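Local coordinates for protein aminotransferase (Paracoccus denitrificans, PDB 4GRX) that probably transfers amino groups between amines or omega-amino acids and keto acceptors, using pyridoxal phosphate as cofactor, as a class III omega-aminotransferase, at residues 405-416 with 426-434. Sequence-based numbering, arbitrary orientation.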
ATOM      1  N   PHE A 405      28.818 -17.917   9.915  1.00 38.09           N
ATOM      2  CA  PHE A 405      28.909 -17.929  11.373  1.00 38.36           C
ATOM      3  C   PHE A 405      27.660 -18.588  11.951  1.00 38.58           C
ATOM      4  O   PHE A 405      26.607 -18.586  11.318  1.00 38.39           O
ATOM      5  CB  PHE A 405      29.046 -16.501  11.930  1.00 37.39           C
ATOM      6  CG  PHE A 405      30.407 -15.868  11.706  1.00 37.34           C
ATOM      7  CD1 PHE A 405      31.515 -16.253  12.470  1.00 38.29           C
ATOM      8  CD2 PHE A 405      30.580 -14.869  10.746  1.00 36.34           C
ATOM      9  CE1 PHE A 405      32.766 -15.674  12.270  1.00 38.20           C
ATOM     10  CE2 PHE A 405      31.831 -14.286  10.546  1.00 36.31           C
ATOM     11  CZ  PHE A 405      32.921 -14.693  11.307  1.00 37.38           C
ATOM     12  N   ASP A 406      27.777 -19.157  13.148  1.00 39.45           N
ATOM     13  CA  ASP A 406      26.626 -19.705  13.862  1.00 39.72           C
ATOM     14  C   ASP A 406      25.548 -18.662  14.125  1.00 37.66           C
ATOM     15  O   ASP A 406      25.840 -17.531  14.492  1.00 36.57           O
ATOM     16  CB  ASP A 406      27.064 -20.285  15.206  1.00 41.98           C
ATOM     17  CG  ASP A 406      27.371 -21.762  15.142  1.00 44.40           C
ATOM     18  OD1 ASP A 406      27.070 -22.424  14.115  1.00 45.03           O
ATOM     19  OD2 ASP A 406      27.914 -22.263  16.151  1.00 46.01           O
ATOM     20  N   ALA A 407      24.298 -19.067  13.951  1.00 37.31           N
ATOM     21  CA  ALA A 407      23.152 -18.226  14.271  1.00 36.14           C
ATOM     22  C   ALA A 407      23.263 -17.578  15.656  1.00 35.81           C
ATOM     23  O   ALA A 407      22.907 -16.409  15.825  1.00 34.66           O
ATOM     24  CB  ALA A 407      21.866 -19.031  14.172  1.00 36.32           C
ATOM     25  N   ASN A 408      23.765 -18.330  16.636  1.00 36.58           N
ATOM     26  CA  ASN A 408      23.782 -17.831  18.005  1.00 36.54           C
ATOM     27  C   ASN A 408      24.811 -16.718  18.234  1.00 35.73           C
ATOM     28  O   ASN A 408      24.757 -16.009  19.231  1.00 35.63           O
ATOM     29  CB  ASN A 408      23.868 -18.975  19.040  1.00 38.00           C
ATOM     30  CG  ASN A 408      25.298 -19.391  19.366  1.00 39.24           C
ATOM     31  OD1 ASN A 408      26.065 -19.802  18.491  1.00 39.81           O
ATOM     32  ND2 ASN A 408      25.658 -19.304  20.640  1.00 39.88           N
ATOM     33  N   LEU A 409      25.731 -16.550  17.292  1.00 35.42           N
ATOM     34  CA  LEU A 409      26.695 -15.463  17.380  1.00 34.95           C
ATOM     35  C   LEU A 409      26.073 -14.118  16.998  1.00 34.01           C
ATOM     36  O   LEU A 409      26.556 -13.083  17.452  1.00 34.29           O
ATOM     37  CB  LEU A 409      27.970 -15.762  16.574  1.00 35.05           C
ATOM     38  CG  LEU A 409      28.903 -16.887  17.091  1.00 36.34           C
ATOM     39  CD1 LEU A 409      30.127 -17.062  16.197  1.00 36.41           C
ATOM     40  CD2 LEU A 409      29.354 -16.698  18.534  1.00 36.81           C
ATOM     41  N   SER A 410      24.998 -14.136  16.199  1.00 33.31           N
ATOM     42  CA  SER A 410      24.236 -12.929  15.838  1.00 32.26           C
ATOM     43  C   SER A 410      25.128 -11.905  15.133  1.00 32.09           C
ATOM     44  O   SER A 410      25.031 -10.687  15.387  1.00 31.53           O
ATOM     45  CB  SER A 410      23.590 -12.275  17.073  1.00 32.40           C
ATOM     46  OG  SER A 410      22.514 -13.037  17.607  1.00 33.31           O
ATOM     47  N   VAL A 411      25.994 -12.404  14.255  1.00 32.29           N
ATOM     48  CA  VAL A 411      27.024 -11.586  13.620  1.00 32.37           C
ATOM     49  C   VAL A 411      26.465 -10.355  12.904  1.00 31.53           C
ATOM     50  O   VAL A 411      27.027  -9.250  12.997  1.00 31.55           O
ATOM     51  CB  VAL A 411      27.910 -12.440  12.700  1.00 32.91           C
ATOM     52  CG1 VAL A 411      28.663 -11.572  11.709  1.00 32.63           C
ATOM     53  CG2 VAL A 411      28.885 -13.230  13.556  1.00 34.05           C
ATOM     54  N   SER A 412      25.358 -10.571  12.203  1.00 30.85           N
ATOM     55  CA  SER A 412      24.568  -9.517  11.593  1.00 30.09           C
ATOM     56  C   SER A 412      24.262  -8.357  12.540  1.00 29.71           C
ATOM     57  O   SER A 412      24.548  -7.208  12.206  1.00 29.17           O
ATOM     58  CB  SER A 412      23.250 -10.096  11.088  1.00 30.04           C
ATOM     59  OG  SER A 412      22.531  -9.106  10.391  1.00 29.79           O
ATOM     60  N   GLU A 413      23.673  -8.657  13.704  1.00 29.87           N
ATOM     61  CA  GLU A 413      23.369  -7.615  14.697  1.00 29.76           C
ATOM     62  C   GLU A 413      24.629  -6.917  15.220  1.00 29.68           C
ATOM     63  O   GLU A 413      24.674  -5.696  15.329  1.00 29.35           O
ATOM     64  CB  GLU A 413      22.531  -8.154  15.863  1.00 30.37           C
ATOM     65  CG  GLU A 413      21.150  -8.653  15.474  1.00 30.90           C
ATOM     66  CD  GLU A 413      20.402  -7.718  14.525  1.00 30.85           C
ATOM     67  OE1 GLU A 413      20.237  -6.524  14.872  1.00 31.04           O
ATOM     68  OE2 GLU A 413      19.951  -8.178  13.436  1.00 30.94           O
ATOM     69  N   ARG A 414      25.653  -7.698  15.533  1.00 30.09           N
ATOM     70  CA  ARG A 414      26.879  -7.141  16.066  1.00 30.48           C
ATOM     71  C   ARG A 414      27.441  -6.093  15.117  1.00 30.38           C
ATOM     72  O   ARG A 414      27.903  -5.039  15.561  1.00 30.80           O
ATOM     73  CB  ARG A 414      27.906  -8.237  16.313  1.00 31.01           C
ATOM     74  CG  ARG A 414      27.674  -9.031  17.583  1.00 31.29           C
ATOM     75  CD  ARG A 414      28.711 -10.129  17.678  1.00 32.05           C
ATOM     76  NE  ARG A 414      28.290 -11.154  18.613  1.00 32.41           N
ATOM     77  CZ  ARG A 414      28.859 -11.393  19.789  1.00 33.15           C
ATOM     78  NH1 ARG A 414      29.917 -10.692  20.192  1.00 33.60           N
ATOM     79  NH2 ARG A 414      28.369 -12.360  20.554  1.00 33.64           N
ATOM     80  N   ILE A 415      27.374  -6.377  13.818  1.00 29.86           N
ATOM     81  CA  ILE A 415      27.892  -5.466  12.817  1.00 30.12           C
ATOM     82  C   ILE A 415      27.048  -4.182  12.693  1.00 30.01           C
ATOM     83  O   ILE A 415      27.600  -3.062  12.743  1.00 30.56           O
ATOM     84  CB  ILE A 415      28.119  -6.164  11.465  1.00 29.88           C
ATOM     85  CG1 ILE A 415      29.184  -7.257  11.624  1.00 30.53           C
ATOM     86  CG2 ILE A 415      28.566  -5.154  10.419  1.00 29.90           C
ATOM     87  CD1 ILE A 415      29.415  -8.106  10.391  1.00 30.34           C
ATOM     88  N   ALA A 416      25.733  -4.350  12.558  1.00 29.45           N
ATOM     89  CA  ALA A 416      24.775  -3.239  12.591  1.00 29.44           C
ATOM     90  C   ALA A 416      24.987  -2.362  13.824  1.00 30.34           C
ATOM     91  O   ALA A 416      25.319  -1.173  13.689  1.00 31.22           O
ATOM     92  CB  ALA A 416      23.346  -3.763  12.556  1.00 28.94           C
ATOM     93  N   CYS A 426      24.518   1.154   8.813  1.00 30.43           N
ATOM     94  CA  CYS A 426      24.822   0.093   7.875  1.00 30.72           C
ATOM     95  C   CYS A 426      23.958  -1.066   8.276  1.00 30.64           C
ATOM     96  O   CYS A 426      24.064  -1.532   9.411  1.00 31.30           O
ATOM     97  CB  CYS A 426      26.288  -0.309   7.992  1.00 31.73           C
ATOM     98  SG  CYS A 426      26.765  -1.704   6.953  1.00 32.41           S
ATOM     99  N   ARG A 427      23.101  -1.534   7.371  1.00 30.12           N
ATOM    100  CA  ARG A 427      22.186  -2.609   7.726  1.00 29.99           C
ATOM    101  C   ARG A 427      22.444  -3.929   6.993  1.00 30.25           C
ATOM    102  O   ARG A 427      22.088  -4.065   5.817  1.00 31.35           O
ATOM    103  CB  ARG A 427      20.730  -2.176   7.536  1.00 29.78           C
ATOM    104  CG  ARG A 427      19.781  -2.738   8.597  1.00 29.71           C
ATOM    105  CD  ARG A 427      20.084  -4.185   8.951  1.00 29.69           C
ATOM    106  NE  ARG A 427      19.948  -4.411  10.380  1.00 29.99           N
ATOM    107  CZ  ARG A 427      20.515  -5.402  11.067  1.00 30.49           C
ATOM    108  NH1 ARG A 427      21.306  -6.302  10.484  1.00 30.21           N
ATOM    109  NH2 ARG A 427      20.293  -5.474  12.372  1.00 31.13           N
ATOM    110  N   PRO A 428      23.047  -4.907   7.694  1.00 30.07           N
ATOM    111  CA  PRO A 428      23.294  -6.237   7.176  1.00 29.87           C
ATOM    112  C   PRO A 428      22.028  -7.041   7.094  1.00 29.36           C
ATOM    113  O   PRO A 428      21.231  -7.028   8.013  1.00 29.24           O
ATOM    114  CB  PRO A 428      24.219  -6.853   8.230  1.00 30.59           C
ATOM    115  CG  PRO A 428      24.921  -5.683   8.825  1.00 31.21           C
ATOM    116  CD  PRO A 428      23.787  -4.698   8.948  1.00 30.85           C
ATOM    117  N   LEU A 429      21.860  -7.740   5.987  1.00 29.21           N
ATOM    118  CA  LEU A 429      20.715  -8.594   5.785  1.00 29.17           C
ATOM    119  C   LEU A 429      21.314  -9.969   5.766  1.00 29.77           C
ATOM    120  O   LEU A 429      22.057 -10.298   4.851  1.00 30.56           O
ATOM    121  CB  LEU A 429      20.022  -8.258   4.457  1.00 29.01           C
ATOM    122  CG  LEU A 429      19.800  -6.746   4.187  1.00 28.79           C
ATOM    123  CD1 LEU A 429      19.453  -6.467   2.739  1.00 28.65           C
ATOM    124  CD2 LEU A 429      18.753  -6.112   5.095  1.00 28.46           C
ATOM    125  N   GLY A 430      21.019 -10.759   6.793  1.00 29.85           N
ATOM    126  CA  GLY A 430      21.666 -12.044   6.991  1.00 30.39           C
ATOM    127  C   GLY A 430      23.115 -11.766   7.289  1.00 30.69           C
ATOM    128  O   GLY A 430      23.424 -10.818   8.003  1.00 30.37           O
ATOM    129  N   GLN A 431      24.011 -12.554   6.710  1.00 31.34           N
ATOM    130  CA  GLN A 431      25.439 -12.284   6.859  1.00 31.60           C
ATOM    131  C   GLN A 431      26.019 -11.496   5.669  1.00 31.20           C
ATOM    132  O   GLN A 431      27.231 -11.506   5.422  1.00 31.56           O
ATOM    133  CB  GLN A 431      26.210 -13.570   7.186  1.00 32.97           C
ATOM    134  CG  GLN A 431      25.737 -14.196   8.497  1.00 33.71           C
ATOM    135  CD  GLN A 431      26.600 -15.335   9.001  1.00 35.34           C
ATOM    136  OE1 GLN A 431      27.791 -15.430   8.692  1.00 36.52           O
ATOM    137  NE2 GLN A 431      26.003 -16.202   9.813  1.00 35.93           N
ATOM    138  N   SER A 432      25.129 -10.795   4.965  1.00 30.29           N
ATOM    139  CA  SER A 432      25.479  -9.921   3.844  1.00 29.65           C
ATOM    140  C   SER A 432      25.499  -8.474   4.314  1.00 29.19           C
ATOM    141  O   SER A 432      24.434  -7.880   4.541  1.00 28.95           O
ATOM    142  CB  SER A 432      24.447 -10.063   2.711  1.00 29.09           C
ATOM    143  OG  SER A 432      24.430 -11.375   2.176  1.00 29.28           O
ATOM    144  N   ILE A 433      26.699  -7.914   4.478  1.00 29.11           N
ATOM    145  CA  ILE A 433      26.871  -6.506   4.838  1.00 28.49           C
ATOM    146  C   ILE A 433      26.619  -5.623   3.615  1.00 28.14           C
ATOM    147  O   ILE A 433      27.411  -5.603   2.666  1.00 28.35           O
ATOM    148  CB  ILE A 433      28.284  -6.248   5.367  1.00 29.43           C
ATOM    149  CG1 ILE A 433      28.621  -7.260   6.462  1.00 29.95           C
ATOM    150  CG2 ILE A 433      28.430  -4.805   5.850  1.00 29.41           C
ATOM    151  CD1 ILE A 433      30.035  -7.789   6.378  1.00 30.88           C
ATOM    152  N   VAL A 434      25.515  -4.885   3.651  1.00 27.48           N
ATOM    153  CA  VAL A 434      25.030  -4.144   2.498  1.00 27.01           C
ATOM    154  C   VAL A 434      25.373  -2.667   2.597  1.00 27.32           C
ATOM    155  O   VAL A 434      25.306  -2.059   3.664  1.00 27.70           O
ATOM    156  CB  VAL A 434      23.511  -4.333   2.339  1.00 26.41           C
ATOM    157  CG1 VAL A 434      22.942  -3.428   1.266  1.00 26.16           C
ATOM    158  CG2 VAL A 434      23.202  -5.778   2.010  1.00 26.44           C
TER
HETATM  159  O   HOH W   1      23.674   0.175  11.557  1.00 26.34           O
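Gln431 serves Phe405 as a substitute backbone: its primary amide, carrying both an acceptor and a donor, answers the N-H and the C=O of one residue. Phe405 N gives a nearly straight bond to Gln431 OE1 (3.0 Å, 163°), in the carbonyl plane on a lone pair, while Gln431 NE2 returns a bond to Phe405 O at 2.9 Å. Paired this way, the amide can hardly flip, and the Gln431 chain, extended beyond CG, is long enough to span the gap. OE1 also lies at the edge of the Phe405 ring, near its plane.

Further along, Arg427 turns back toward helix 411-421 through two bends in the middle of its chain. Arg427 NH1 bonds to Pro428 O at 2.6 Å and, weakly, to Ser412 OG. Ser412 is small enough to sit close to the turn, and its OG, placed anti to the backbone N, passes its own weak bond on to Gly430 O. Arg427 NH2 forms a salt bridge with Glu413 OE1 (2.7 Å), weak as a hydrogen bond because its angle is poor, the two planes 42° apart, while Ala416 CB lies over one guanidinium face, offset toward the rim near NH2.

Gly430 O belongs to a type II' turn, Leu429 to Ser432, which Pro428 precedes and in which Gly430 takes the positive phi (66°) that glycine tolerates easily. In this class III aminotransferase the turn leads into strand 432-435 of the small antiparallel sheet, and its Leu429 touches the bound delta-amino valeric acid. Phe98 of the second subunit packs on Arg427.

The Pro428 ring, which has no N-H to satisfy, packs on the helix between Ser412, Ile415 and Ala416. Ile415 CD1 reaches Ile433 CD1 at 4.1 Å, and a water donates to Ala416 O and accepts from Cys426 N.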